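Local coordinates for protein (hdlp (histone deacetylase-like protein)) (Aquifex aeolicus, PDB 1C3P) that probably removes acetyl groups from acetylated lysine side chains as a zinc-dependent member of the histone deacetylase family, at residues 15-20 and 96-101; 57-62 and 147-152; 90-95 and 139-144; 104-109 and 125-130. All coordinates share one frame; numbering follows the deposited sequence.

In the fold
All four contacts lie on the C-terminal side of the parallel sheet of this arginase-like alpha/beta fold, where the loops that surround the zinc site are gathered. Helix 98-118 is common ground: contact 1 packs a loop on its first turn, contact 4 sets the loop after strand 122-125 against its middle. Contact 3 joins the loops leading into helices 98-118 and 146-156, and contact 2 uses the latter helix. Along the chain contact 4 is nested within contact 3, and contact 3 within contact 2. Contacts 1 and 3 have centres about 9 Å apart, linked through Tyr17 and Phe141; contacts 1 and 2 are about 21 Å apart. Packing thus runs from the sheet to the active-site rim.

Contact 1. Residues 15-20 and 96-101; sequences YRYPKN and SYAMFT
Ala98 fills the tight part of this contact: its CB sits 3.2 Å from Tyr15 O and 3.6 Å from Tyr17 CE1, one methyl tucked into the corner formed by a loop carbonyl and an aromatic ring. Tyr17 starts out from the loop away from the helix, yet its CG lies anti to its own carbonyl carbon (chi1 -76°), and the ring swings back across the alanine. The hydroxyl then passes on to bond Phe141 O, tying the loop to the turn that carries Phe141, near the zinc site. Tyr15 reaches along the helix instead. Thr101 CG2 lies over one face of the Tyr15 ring, 3.9 Å from the centroid and shifted toward the rim, a CH-pi contact, while Thr101 OG1 turns to Glu73 of helix 63-75. What the loop grips is the start of helix 98-118, closed by a capping box of Ser96 and Met99: Ser96 OG accepts from Ala98 N at 3.0 Å, and Ser96 N gives a weak bond back to Met99 SD. Ser96 CB also faces the ring of Pro18, but loosely, with Pro18 CD 4.3 Å away. Toward solvent the fit slackens. Of the Tyr97 side chain, CB alone meets Tyr15, at CD2, 3.9 Å away, and the Tyr97 ring leads off outward; Arg16 points away from the helix and is poorly ordered, and beyond Pro18 the loop leaves this helix altogether.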
loop_
_atom_site.group_PDB
_atom_site.type_symbol
_atom_site.label_atom_id
_atom_site.label_comp_id
_atom_site.label_asym_id
_atom_site.label_seq_id
_atom_site.Cartn_x
_atom_site.Cartn_y
_atom_site.Cartn_z
ATOM N N TYR A 15 -9.462 -15.603 2.220
ATOM C CA TYR A 15 -8.031 -15.761 2.518
ATOM C C TYR A 15 -7.628 -14.689 3.523
ATOM O O TYR A 15 -6.716 -13.902 3.273
ATOM C CB TYR A 15 -7.200 -15.601 1.235
ATOM C CG TYR A 15 -7.726 -16.444 0.106
ATOM C CD1 TYR A 15 -7.872 -15.912 -1.175
ATOM C CD2 TYR A 15 -8.158 -17.752 0.329
ATOM C CE1 TYR A 15 -8.447 -16.659 -2.206
ATOM C CE2 TYR A 15 -8.731 -18.504 -0.690
ATOM C CZ TYR A 15 -8.877 -17.950 -1.952
ATOM O OH TYR A 15 -9.477 -18.678 -2.962
ATOM N N ARG A 16 -8.326 -14.658 4.655
ATOM C CA ARG A 16 -8.065 -13.686 5.712
ATOM C C ARG A 16 -6.948 -14.207 6.610
ATOM O O ARG A 16 -6.706 -15.415 6.684
ATOM C CB ARG A 16 -9.309 -13.504 6.584
ATOM C CG ARG A 16 -10.608 -13.223 5.852
ATOM C CD ARG A 16 -10.704 -11.814 5.295
ATOM N NE ARG A 16 -12.042 -11.574 4.756
ATOM C CZ ARG A 16 -13.165 -11.674 5.467
ATOM N NH1 ARG A 16 -13.120 -12.010 6.751
ATOM N NH2 ARG A 16 -14.339 -11.451 4.891
ATOM N N TYR A 17 -6.260 -13.304 7.291
ATOM C CA TYR A 17 -5.221 -13.736 8.211
ATOM C C TYR A 17 -5.917 -14.301 9.441
ATOM O O TYR A 17 -7.103 -14.047 9.679
ATOM C CB TYR A 17 -4.298 -12.574 8.585
ATOM C CG TYR A 17 -3.320 -12.204 7.484
ATOM C CD1 TYR A 17 -3.770 -11.880 6.200
ATOM C CD2 TYR A 17 -1.943 -12.174 7.730
ATOM C CE1 TYR A 17 -2.876 -11.532 5.190
ATOM C CE2 TYR A 17 -1.042 -11.828 6.732
ATOM C CZ TYR A 17 -1.513 -11.506 5.463
ATOM O OH TYR A 17 -0.631 -11.137 4.470
ATOM N N PRO A 18 -5.190 -15.071 10.247
ATOM C CA PRO A 18 -5.826 -15.640 11.425
ATOM C C PRO A 18 -6.176 -14.699 12.563
ATOM O O PRO A 18 -5.846 -13.512 12.571
ATOM C CB PRO A 18 -4.807 -16.684 11.866
ATOM C CG PRO A 18 -3.516 -15.955 11.593
ATOM C CD PRO A 18 -3.788 -15.519 10.160
ATOM N N LYS A 19 -6.899 -15.289 13.502
ATOM C CA LYS A 19 -7.301 -14.706 14.771
ATOM C C LYS A 19 -6.913 -13.255 15.047
ATOM O O LYS A 19 -7.437 -12.298 14.484
ATOM C CB LYS A 19 -6.643 -15.562 15.843
ATOM C CG LYS A 19 -5.139 -15.671 15.547
ATOM C CD LYS A 19 -4.304 -16.410 16.565
ATOM C CE LYS A 19 -2.835 -16.256 16.179
ATOM N NZ LYS A 19 -1.898 -16.994 17.065
ATOM N N ASN A 20 -5.971 -13.173 15.980
ATOM C CA ASN A 20 -5.341 -11.989 16.536
ATOM C C ASN A 20 -4.757 -11.011 15.521
ATOM O O ASN A 20 -4.655 -9.809 15.788
ATOM C CB ASN A 20 -4.215 -12.472 17.451
ATOM C CG ASN A 20 -4.246 -11.827 18.813
ATOM O OD1 ASN A 20 -5.241 -11.920 19.536
ATOM N ND2 ASN A 20 -3.147 -11.175 19.181
ATOM N N SER A 96 -1.316 -19.682 6.564
ATOM C CA SER A 96 -2.740 -19.460 6.261
ATOM C C SER A 96 -2.914 -19.465 4.739
ATOM O O SER A 96 -1.921 -19.482 4.002
ATOM C CB SER A 96 -3.239 -18.116 6.791
ATOM O OG SER A 96 -2.972 -17.075 5.869
ATOM N N TYR A 97 -4.154 -19.448 4.247
ATOM C CA TYR A 97 -4.315 -19.429 2.802
ATOM C C TYR A 97 -4.072 -18.051 2.185
ATOM O O TYR A 97 -4.180 -17.866 0.975
ATOM C CB TYR A 97 -5.668 -20.006 2.379
ATOM C CG TYR A 97 -5.716 -21.509 2.582
ATOM C CD1 TYR A 97 -6.117 -22.069 3.799
ATOM C CD2 TYR A 97 -5.279 -22.370 1.575
ATOM C CE1 TYR A 97 -6.082 -23.455 4.006
ATOM C CE2 TYR A 97 -5.239 -23.756 1.769
ATOM C CZ TYR A 97 -5.640 -24.289 2.983
ATOM O OH TYR A 97 -5.592 -25.657 3.164
ATOM N N ALA A 98 -3.731 -17.080 3.011
ATOM C CA ALA A 98 -3.407 -15.775 2.472
ATOM C C ALA A 98 -1.936 -15.833 2.081
ATOM O O ALA A 98 -1.491 -15.083 1.226
ATOM C CB ALA A 98 -3.598 -14.687 3.525
ATOM N N MET A 99 -1.189 -16.757 2.680
ATOM C CA MET A 99 0.261 -16.792 2.431
ATOM C C MET A 99 0.673 -17.032 0.996
ATOM O O MET A 99 1.710 -16.535 0.559
ATOM C CB MET A 99 0.945 -17.806 3.355
ATOM C CG MET A 99 0.929 -19.229 2.856
ATOM S SD MET A 99 1.348 -20.318 4.251
ATOM C CE MET A 99 3.030 -19.737 4.650
ATOM N N PHE A 100 -0.101 -17.811 0.253
ATOM C CA PHE A 100 0.258 -17.997 -1.154
ATOM C C PHE A 100 -0.911 -17.724 -2.097
ATOM O O PHE A 100 -0.774 -16.970 -3.056
ATOM C CB PHE A 100 0.781 -19.405 -1.438
ATOM C CG PHE A 100 1.211 -19.585 -2.857
ATOM C CD1 PHE A 100 2.408 -19.031 -3.307
ATOM C CD2 PHE A 100 0.368 -20.212 -3.780
ATOM C CE1 PHE A 100 2.759 -19.094 -4.659
ATOM C CE2 PHE A 100 0.711 -20.277 -5.131
ATOM C CZ PHE A 100 1.908 -19.715 -5.572
ATOM N N THR A 101 -2.067 -18.320 -1.836
ATOM C CA THR A 101 -3.205 -18.099 -2.729
ATOM C C THR A 101 -3.657 -16.640 -2.726
ATOM O O THR A 101 -3.737 -16.020 -3.775
ATOM C CB THR A 101 -4.368 -19.021 -2.347
ATOM O OG1 THR A 101 -3.937 -20.384 -2.481
ATOM C CG2 THR A 101 -5.556 -18.807 -3.258
#

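Contact 2. Residues 57-62 and 147-152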
loop_
_atom_site.group_PDB
_atom_site.type_symbol
_atom_site.label_atom_id
_atom_site.label_comp_id
_atom_site.label_asym_id
_atom_site.label_seq_id
_atom_site.Cartn_x
_atom_site.Cartn_y
_atom_site.Cartn_z
ATOM N N LEU A 57 5.968 -14.453 -10.659
ATOM C CA LEU A 57 6.508 -14.445 -9.302
ATOM C C LEU A 57 8.032 -14.502 -9.306
ATOM O O LEU A 57 8.691 -13.839 -8.500
ATOM C CB LEU A 57 5.971 -15.623 -8.486
ATOM C CG LEU A 57 4.465 -15.551 -8.164
ATOM C CD1 LEU A 57 4.040 -16.798 -7.378
ATOM C CD2 LEU A 57 4.184 -14.278 -7.334
ATOM N N LEU A 58 8.586 -15.306 -10.210
ATOM C CA LEU A 58 10.030 -15.461 -10.290
ATOM C C LEU A 58 10.737 -14.272 -10.932
ATOM O O LEU A 58 11.961 -14.279 -11.072
ATOM C CB LEU A 58 10.383 -16.765 -11.001
ATOM C CG LEU A 58 9.837 -18.009 -10.284
ATOM C CD1 LEU A 58 10.155 -19.255 -11.102
ATOM C CD2 LEU A 58 10.398 -18.109 -8.883
ATOM N N LEU A 59 9.975 -13.258 -11.332
ATOM C CA LEU A 59 10.602 -12.034 -11.845
ATOM C C LEU A 59 11.354 -11.403 -10.654
ATOM O O LEU A 59 12.315 -10.654 -10.830
ATOM C CB LEU A 59 9.550 -11.037 -12.352
ATOM C CG LEU A 59 8.789 -11.368 -13.639
ATOM C CD1 LEU A 59 7.673 -10.360 -13.873
ATOM C CD2 LEU A 59 9.776 -11.380 -14.821
ATOM N N PHE A 60 10.893 -11.689 -9.433
ATOM C CA PHE A 60 11.546 -11.158 -8.244
ATOM C C PHE A 60 11.940 -12.204 -7.195
ATOM O O PHE A 60 13.089 -12.254 -6.755
ATOM C CB PHE A 60 10.679 -10.091 -7.560
ATOM C CG PHE A 60 11.285 -9.545 -6.283
ATOM C CD1 PHE A 60 12.515 -8.895 -6.302
ATOM C CD2 PHE A 60 10.630 -9.696 -5.061
ATOM C CE1 PHE A 60 13.091 -8.401 -5.127
ATOM C CE2 PHE A 60 11.195 -9.206 -3.877
ATOM C CZ PHE A 60 12.436 -8.555 -3.916
ATOM N N HIS A 61 10.987 -13.028 -6.778
ATOM C CA HIS A 61 11.270 -14.027 -5.750
ATOM C C HIS A 61 12.017 -15.251 -6.237
ATOM O O HIS A 61 11.961 -15.585 -7.421
ATOM C CB HIS A 61 9.965 -14.451 -5.072
ATOM C CG HIS A 61 9.368 -13.371 -4.233
ATOM N ND1 HIS A 61 8.306 -12.598 -4.648
ATOM C CD2 HIS A 61 9.718 -12.907 -3.012
ATOM C CE1 HIS A 61 8.026 -11.704 -3.714
ATOM N NE2 HIS A 61 8.868 -11.871 -2.713
ATOM N N THR A 62 12.740 -15.902 -5.321
ATOM C CA THR A 62 13.492 -17.111 -5.680
ATOM C C THR A 62 12.598 -18.335 -5.607
ATOM O O THR A 62 11.633 -18.380 -4.839
ATOM C CB THR A 62 14.716 -17.318 -4.769
ATOM O OG1 THR A 62 14.310 -17.371 -3.395
ATOM C CG2 THR A 62 15.698 -16.188 -4.960
ATOM N N PRO A 147 4.859 -5.008 -5.402
ATOM C CA PRO A 147 5.494 -3.855 -6.054
ATOM C C PRO A 147 6.813 -4.261 -6.776
ATOM O O PRO A 147 7.093 -3.792 -7.893
ATOM C CB PRO A 147 5.756 -2.908 -4.888
ATOM C CG PRO A 147 4.544 -3.187 -3.983
ATOM C CD PRO A 147 4.616 -4.725 -3.974
ATOM N N ALA A 148 7.614 -5.134 -6.155
ATOM C CA ALA A 148 8.888 -5.551 -6.773
ATOM C C ALA A 148 8.649 -6.436 -7.991
ATOM O O ALA A 148 9.365 -6.334 -8.986
ATOM C CB ALA A 148 9.781 -6.278 -5.754
ATOM N N VAL A 149 7.647 -7.300 -7.919
ATOM C CA VAL A 149 7.296 -8.144 -9.054
ATOM C C VAL A 149 6.885 -7.207 -10.179
ATOM O O VAL A 149 7.331 -7.356 -11.325
ATOM C CB VAL A 149 6.125 -9.087 -8.716
ATOM C CG1 VAL A 149 5.564 -9.760 -9.985
ATOM C CG2 VAL A 149 6.597 -10.145 -7.741
ATOM N N GLY A 150 6.052 -6.224 -9.846
ATOM C CA GLY A 150 5.582 -5.285 -10.854
ATOM C C GLY A 150 6.670 -4.449 -11.506
ATOM O O GLY A 150 6.655 -4.221 -12.724
ATOM N N ILE A 151 7.606 -3.967 -10.698
ATOM C CA ILE A 151 8.705 -3.159 -11.214
ATOM C C ILE A 151 9.609 -4.010 -12.105
ATOM O O ILE A 151 10.064 -3.542 -13.144
ATOM C CB ILE A 151 9.490 -2.525 -10.055
ATOM C CG1 ILE A 151 8.621 -1.442 -9.391
ATOM C CG2 ILE A 151 10.831 -1.946 -10.553
ATOM C CD1 ILE A 151 9.189 -0.928 -8.073
ATOM N N GLU A 152 9.866 -5.256 -11.713
ATOM C CA GLU A 152 10.703 -6.132 -12.527
ATOM C C GLU A 152 9.953 -6.484 -13.797
ATOM O O GLU A 152 10.547 -6.698 -14.854
ATOM C CB GLU A 152 11.066 -7.403 -11.760
ATOM C CG GLU A 152 12.078 -7.144 -10.662
ATOM C CD GLU A 152 13.442 -6.763 -11.205
ATOM O OE1 GLU A 152 14.299 -6.365 -10.398
ATOM O OE2 GLU A 152 13.665 -6.872 -12.429
#
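The Phe60 ring takes Ala148 squarely on one face: the methyl CB stands 3.5 Å from the ring centroid and only 9° off the normal, a CH-pi contact over the centre of the ring. The neighbouring imidazole of His61 has Phe60 CD2 over the centre of one of its own faces, while Val149 CG2 approaches that imidazole obliquely, 4.3 Å from His61 ND1. With CG anti to its backbone N (chi1 178°), Phe60 sends its ring along the helix toward Ala148 and leaves Phe60 CB against Val149 CG2, at 4.1 Å. Cut back to an alanine, Phe60 would probably leave the Ala148 methyl without its aromatic cover and open a gap between the loop and helix 146-156. One turn further along the helix, Leu59 and Glu152 meet through their aliphatic parts. Leu59 CB and Glu152 CB are 4.0 Å apart, and Glu152 CG lies 3.5 Å from Leu59 O; the Glu152 chain bends at chi2 (-68°), and the carboxylate finds its salt bridge with Arg155 of the same helix. The loop itself is turned by Leu57 O, which accepts from both Phe60 N and His61 N. This is how the link between helices 54-57 and 63-75 lies against helix 146-156, with Ala178 of helix 173-179 also touching Phe60. The chemistry is almost wholly apolar: methyls, an aromatic face and methylenes meet. With no polar pair between the segments, the contact rests on close apolar fit; His61 ND1, buried without a partner in the model, is probably a small cost of it.

Contact 3. Residues 90-95 and 139-144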
loop_
_atom_site.group_PDB
_atom_site.type_symbol
_atom_site.label_atom_id
_atom_site.label_comp_id
_atom_site.label_asym_id
_atom_site.label_seq_id
_atom_site.Cartn_x
_atom_site.Cartn_y
_atom_site.Cartn_z
ATOM N N GLY A 90 5.565 -17.665 12.335
ATOM C CA GLY A 90 5.367 -16.902 13.564
ATOM C C GLY A 90 4.087 -16.081 13.543
ATOM O O GLY A 90 3.339 -16.138 12.574
ATOM N N TYR A 91 3.817 -15.329 14.612
ATOM C CA TYR A 91 2.619 -14.488 14.683
ATOM C C TYR A 91 2.532 -13.525 13.498
ATOM O O TYR A 91 1.464 -13.261 12.951
ATOM C CB TYR A 91 2.646 -13.636 15.946
ATOM C CG TYR A 91 1.583 -12.551 15.946
ATOM C CD1 TYR A 91 0.240 -12.858 16.167
ATOM C CD2 TYR A 91 1.922 -11.215 15.709
ATOM C CE1 TYR A 91 -0.739 -11.861 16.162
ATOM C CE2 TYR A 91 0.954 -10.211 15.699
ATOM C CZ TYR A 91 -0.372 -10.542 15.929
ATOM O OH TYR A 91 -1.326 -9.551 15.938
ATOM N N GLU A 92 3.679 -12.984 13.134
ATOM C CA GLU A 92 3.778 -12.011 12.061
ATOM C C GLU A 92 3.395 -12.510 10.662
ATOM O O GLU A 92 2.508 -11.936 10.011
ATOM C CB GLU A 92 5.203 -11.453 12.087
ATOM C CG GLU A 92 5.593 -10.539 10.959
ATOM C CD GLU A 92 6.923 -9.858 11.235
ATOM O OE1 GLU A 92 7.681 -9.603 10.263
ATOM O OE2 GLU A 92 7.193 -9.567 12.428
ATOM N N ASN A 93 4.054 -13.575 10.206
ATOM C CA ASN A 93 3.802 -14.152 8.884
ATOM C C ASN A 93 3.400 -15.610 9.101
ATOM O O ASN A 93 4.131 -16.538 8.753
ATOM C CB ASN A 93 5.084 -14.059 8.062
ATOM C CG ASN A 93 5.709 -12.682 8.143
ATOM O OD1 ASN A 93 5.087 -11.677 7.771
ATOM N ND2 ASN A 93 6.939 -12.616 8.650
ATOM N N PRO A 94 2.185 -15.824 9.629
ATOM C CA PRO A 94 1.614 -17.136 9.945
ATOM C C PRO A 94 1.276 -18.007 8.760
ATOM O O PRO A 94 1.201 -17.541 7.639
ATOM C CB PRO A 94 0.335 -16.778 10.706
ATOM C CG PRO A 94 0.544 -15.333 11.122
ATOM C CD PRO A 94 1.177 -14.784 9.890
ATOM N N VAL A 95 1.066 -19.291 9.027
ATOM C CA VAL A 95 0.626 -20.198 7.983
ATOM C C VAL A 95 -0.879 -19.924 7.797
ATOM O O VAL A 95 -1.622 -19.888 8.775
ATOM C CB VAL A 95 0.828 -21.667 8.418
ATOM C CG1 VAL A 95 0.095 -22.611 7.468
ATOM C CG2 VAL A 95 2.315 -21.997 8.418
ATOM N N ASN A 139 7.967 -10.938 5.600
ATOM C CA ASN A 139 8.246 -9.844 6.501
ATOM C C ASN A 139 7.081 -8.865 6.578
ATOM O O ASN A 139 6.461 -8.552 5.559
ATOM C CB ASN A 139 9.521 -9.122 6.014
ATOM C CG ASN A 139 9.879 -7.919 6.857
ATOM O OD1 ASN A 139 10.123 -8.036 8.060
ATOM N ND2 ASN A 139 9.926 -6.747 6.225
ATOM N N GLY A 140 6.785 -8.399 7.789
ATOM C CA GLY A 140 5.718 -7.426 7.978
ATOM C C GLY A 140 4.355 -7.814 7.436
ATOM O O GLY A 140 3.662 -6.978 6.846
ATOM N N PHE A 141 3.965 -9.069 7.644
ATOM C CA PHE A 141 2.671 -9.585 7.188
ATOM C C PHE A 141 2.686 -9.854 5.696
ATOM O O PHE A 141 1.691 -10.305 5.154
ATOM C CB PHE A 141 1.524 -8.588 7.405
ATOM C CG PHE A 141 1.405 -8.036 8.798
ATOM C CD1 PHE A 141 0.590 -6.916 9.025
ATOM C CD2 PHE A 141 2.056 -8.621 9.878
ATOM C CE1 PHE A 141 0.430 -6.398 10.294
ATOM C CE2 PHE A 141 1.896 -8.099 11.164
ATOM C CZ PHE A 141 1.079 -6.987 11.367
ATOM N N CYS A 142 3.791 -9.551 5.022
ATOM C CA CYS A 142 3.860 -9.772 3.582
ATOM C C CYS A 142 4.677 -11.007 3.197
ATOM O O CYS A 142 5.762 -11.241 3.753
ATOM C CB CYS A 142 4.470 -8.541 2.900
ATOM S SG CYS A 142 3.565 -7.008 3.199
ATOM N N TYR A 143 4.152 -11.783 2.242
ATOM C CA TYR A 143 4.829 -12.982 1.757
ATOM C C TYR A 143 5.340 -12.801 0.332
ATOM O O TYR A 143 6.360 -13.380 -0.040
ATOM C CB TYR A 143 3.911 -14.208 1.777
ATOM C CG TYR A 143 3.218 -14.439 3.103
ATOM C CD1 TYR A 143 2.035 -13.772 3.416
ATOM C CD2 TYR A 143 3.747 -15.329 4.041
ATOM C CE1 TYR A 143 1.379 -13.992 4.641
ATOM C CE2 TYR A 143 3.108 -15.554 5.263
ATOM C CZ TYR A 143 1.921 -14.883 5.551
ATOM O OH TYR A 143 1.253 -15.130 6.732
ATOM N N ILE A 144 4.630 -12.007 -0.468
ATOM C CA ILE A 144 5.043 -11.754 -1.843
ATOM C C ILE A 144 5.068 -10.240 -2.027
ATOM O O ILE A 144 4.115 -9.552 -1.650
ATOM C CB ILE A 144 4.053 -12.384 -2.824
ATOM C CG1 ILE A 144 3.976 -13.898 -2.560
ATOM C CG2 ILE A 144 4.433 -12.037 -4.260
ATOM C CD1 ILE A 144 3.043 -14.676 -3.496
#
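Glu92 and Asn93 each use a side-chain oxygen to take a backbone N-H of the turn 139-142. Glu92 OE1 accepts from Gly140 N at 2.9 Å, met from above the carboxylate plane, and Asn93 OD1 accepts from Phe141 N at 2.8 Å, nearly along the C=O axis though bent at the hydrogen (131°). Glu92 gets there as an extended chain with CG opposite its backbone N (chi1 173°). Asn93 ND2 bonds Asn87 O and, weakly, Glu92 OE1; with OD1 held by Phe141 N, both ends of the amide are engaged, which restrains it from flipping. The third hydrogen bond exchanges the roles of side chain and backbone: Tyr143 OH donates to the backbone oxygen Pro94 O at 2.6 Å, in the carbonyl plane and on a lone pair. Of the van der Waals contacts, Asn93 CB lies 3.7 Å from Tyr143 CE2, the Pro94 ring crosses the tyrosine at about a right angle, and Phe141 CD2 approaches Glu92 O to 3.3 Å. That carbonyl oxygen is buried with no polar partner in the model. The turn thus gripped is a type I' beta turn, with Gly140 and Phe141 both at positive phi. It presents Phe141 near the zinc site, its side chain about 7 Å from that of the zinc ligand His170 and edge-to-face with His21, consistent with the aromatic wall of the acetyl-lysine channel in histone deacetylases.

Contact 4. Residues 104-109 and 125-130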
loop_
_atom_site.group_PDB
_atom_site.type_symbol
_atom_site.label_atom_id
_atom_site.label_comp_id
_atom_site.label_asym_id
_atom_site.label_seq_id
_atom_site.Cartn_x
_atom_site.Cartn_y
_atom_site.Cartn_z
ATOM N N SER A 104 -0.813 -14.505 -4.023
ATOM C CA SER A 104 -0.675 -14.618 -5.481
ATOM C C SER A 104 -1.775 -13.860 -6.226
ATOM O O SER A 104 -1.572 -13.332 -7.318
ATOM C CB SER A 104 -0.712 -16.089 -5.907
ATOM O OG SER A 104 0.488 -16.720 -5.520
ATOM N N LEU A 105 -2.951 -13.816 -5.630
ATOM C CA LEU A 105 -4.061 -13.136 -6.259
ATOM C C LEU A 105 -3.834 -11.616 -6.236
ATOM O O LEU A 105 -4.109 -10.911 -7.205
ATOM C CB LEU A 105 -5.347 -13.521 -5.524
ATOM C CG LEU A 105 -6.672 -13.317 -6.240
ATOM C CD1 LEU A 105 -6.685 -14.154 -7.543
ATOM C CD2 LEU A 105 -7.818 -13.744 -5.291
ATOM N N ALA A 106 -3.311 -11.116 -5.129
ATOM C CA ALA A 106 -3.036 -9.685 -4.993
ATOM C C ALA A 106 -1.926 -9.277 -5.956
ATOM O O ALA A 106 -1.947 -8.184 -6.523
ATOM C CB ALA A 106 -2.626 -9.364 -3.530
ATOM N N THR A 107 -0.963 -10.171 -6.146
ATOM C CA THR A 107 0.183 -9.899 -7.026
ATOM C C THR A 107 -0.211 -9.975 -8.496
ATOM O O THR A 107 0.224 -9.151 -9.307
ATOM C CB THR A 107 1.327 -10.870 -6.695
ATOM O OG1 THR A 107 1.693 -10.662 -5.320
ATOM C CG2 THR A 107 2.546 -10.652 -7.614
ATOM N N GLY A 108 -1.027 -10.957 -8.852
ATOM C CA GLY A 108 -1.467 -11.032 -10.225
ATOM C C GLY A 108 -2.255 -9.759 -10.524
ATOM O O GLY A 108 -2.210 -9.248 -11.645
ATOM N N SER A 109 -2.971 -9.240 -9.523
ATOM C CA SER A 109 -3.771 -8.021 -9.697
ATOM C C SER A 109 -2.893 -6.792 -9.972
ATOM O O SER A 109 -3.318 -5.819 -10.623
ATOM C CB SER A 109 -4.654 -7.795 -8.462
ATOM O OG SER A 109 -5.591 -8.851 -8.314
ATOM N N ASN A 125 -5.316 -1.246 -8.088
ATOM C CA ASN A 125 -5.345 -2.562 -7.481
ATOM C C ASN A 125 -5.224 -2.384 -5.968
ATOM O O ASN A 125 -4.119 -2.318 -5.429
ATOM C CB ASN A 125 -4.188 -3.436 -7.968
ATOM C CG ASN A 125 -4.059 -4.683 -7.140
ATOM O OD1 ASN A 125 -5.060 -5.175 -6.618
ATOM N ND2 ASN A 125 -2.830 -5.223 -7.016
ATOM N N PRO A 126 -6.358 -2.317 -5.256
ATOM C CA PRO A 126 -6.315 -2.142 -3.805
ATOM C C PRO A 126 -5.641 -3.268 -3.017
ATOM O O PRO A 126 -5.193 -3.052 -1.898
ATOM C CB PRO A 126 -7.792 -1.982 -3.449
ATOM C CG PRO A 126 -8.469 -2.870 -4.494
ATOM C CD PRO A 126 -7.756 -2.362 -5.722
ATOM N N ALA A 127 -5.574 -4.464 -3.600
ATOM C CA ALA A 127 -4.961 -5.603 -2.927
ATOM C C ALA A 127 -3.440 -5.530 -2.974
ATOM O O ALA A 127 -2.763 -6.201 -2.193
ATOM C CB ALA A 127 -5.443 -6.932 -3.576
ATOM N N GLY A 128 -2.913 -4.708 -3.875
ATOM C CA GLY A 128 -1.471 -4.584 -4.043
ATOM C C GLY A 128 -0.759 -3.740 -2.999
ATOM O O GLY A 128 -1.354 -3.274 -2.035
ATOM N N GLY A 129 0.534 -3.540 -3.202
ATOM C CA GLY A 129 1.312 -2.756 -2.265
ATOM C C GLY A 129 1.824 -3.524 -1.053
ATOM O O GLY A 129 2.029 -2.926 -0.001
ATOM N N MET A 130 2.009 -4.837 -1.189
ATOM C CA MET A 130 2.534 -5.686 -0.097
ATOM C C MET A 130 4.045 -5.457 -0.112
ATOM O O MET A 130 4.836 -6.330 -0.476
ATOM C CB MET A 130 2.193 -7.145 -0.387
ATOM C CG MET A 130 0.679 -7.302 -0.577
ATOM S SD MET A 130 0.082 -8.980 -0.742
ATOM C CE MET A 130 0.409 -9.543 0.885
#
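Helix 98-118 comes nearest the loop where Ala106 faces Ala127, their CA atoms 5.0 Å apart, and the loop folds there into a type I beta turn from Asn125 to Gly128. Asn125 supplies the polar link. Asn125 ND2 donates to Ala106 O at 3.1 Å, arriving in the plane of that carbonyl though tilted from its own amide plane, and it also bonds Thr110 OG1 on the next turn of the helix. The other end of the amide bonds back into the turn: Asn125 OD1 takes a weak bond from Ala127 N and packs 3.2 Å from Ser109 CB. The first torsion, chi1 169°, extends the amide away from its own backbone N and straight across to the helix. A leucine in its place would probably leave Ala106 O and Thr110 OG1 without this donor and the turn without its weak bond from Ala127 N. Asn125 ends the sheet strand 122-125, and helix 98-118 leads into that strand, so the contact folds the loop beyond the strand back on the helix before it in the alpha/beta fold. Ser109 OG bonds Leu105 O at 2.8 Å, reaching it from the opposite face to Ser109 N, and has further partners in Ser49 and Tyr12. Gly128 lies beside the asparagine amide, where a side-chain CB would clash with Asn125 ND2. The apolar half centres on the Ala106 methyl: Ala106 CB meets Ala127 CB at 3.7 Å and, at 3.9 Å, the SD of Met130, whose side chain is about 10 Å from that of the zinc ligand Asp168.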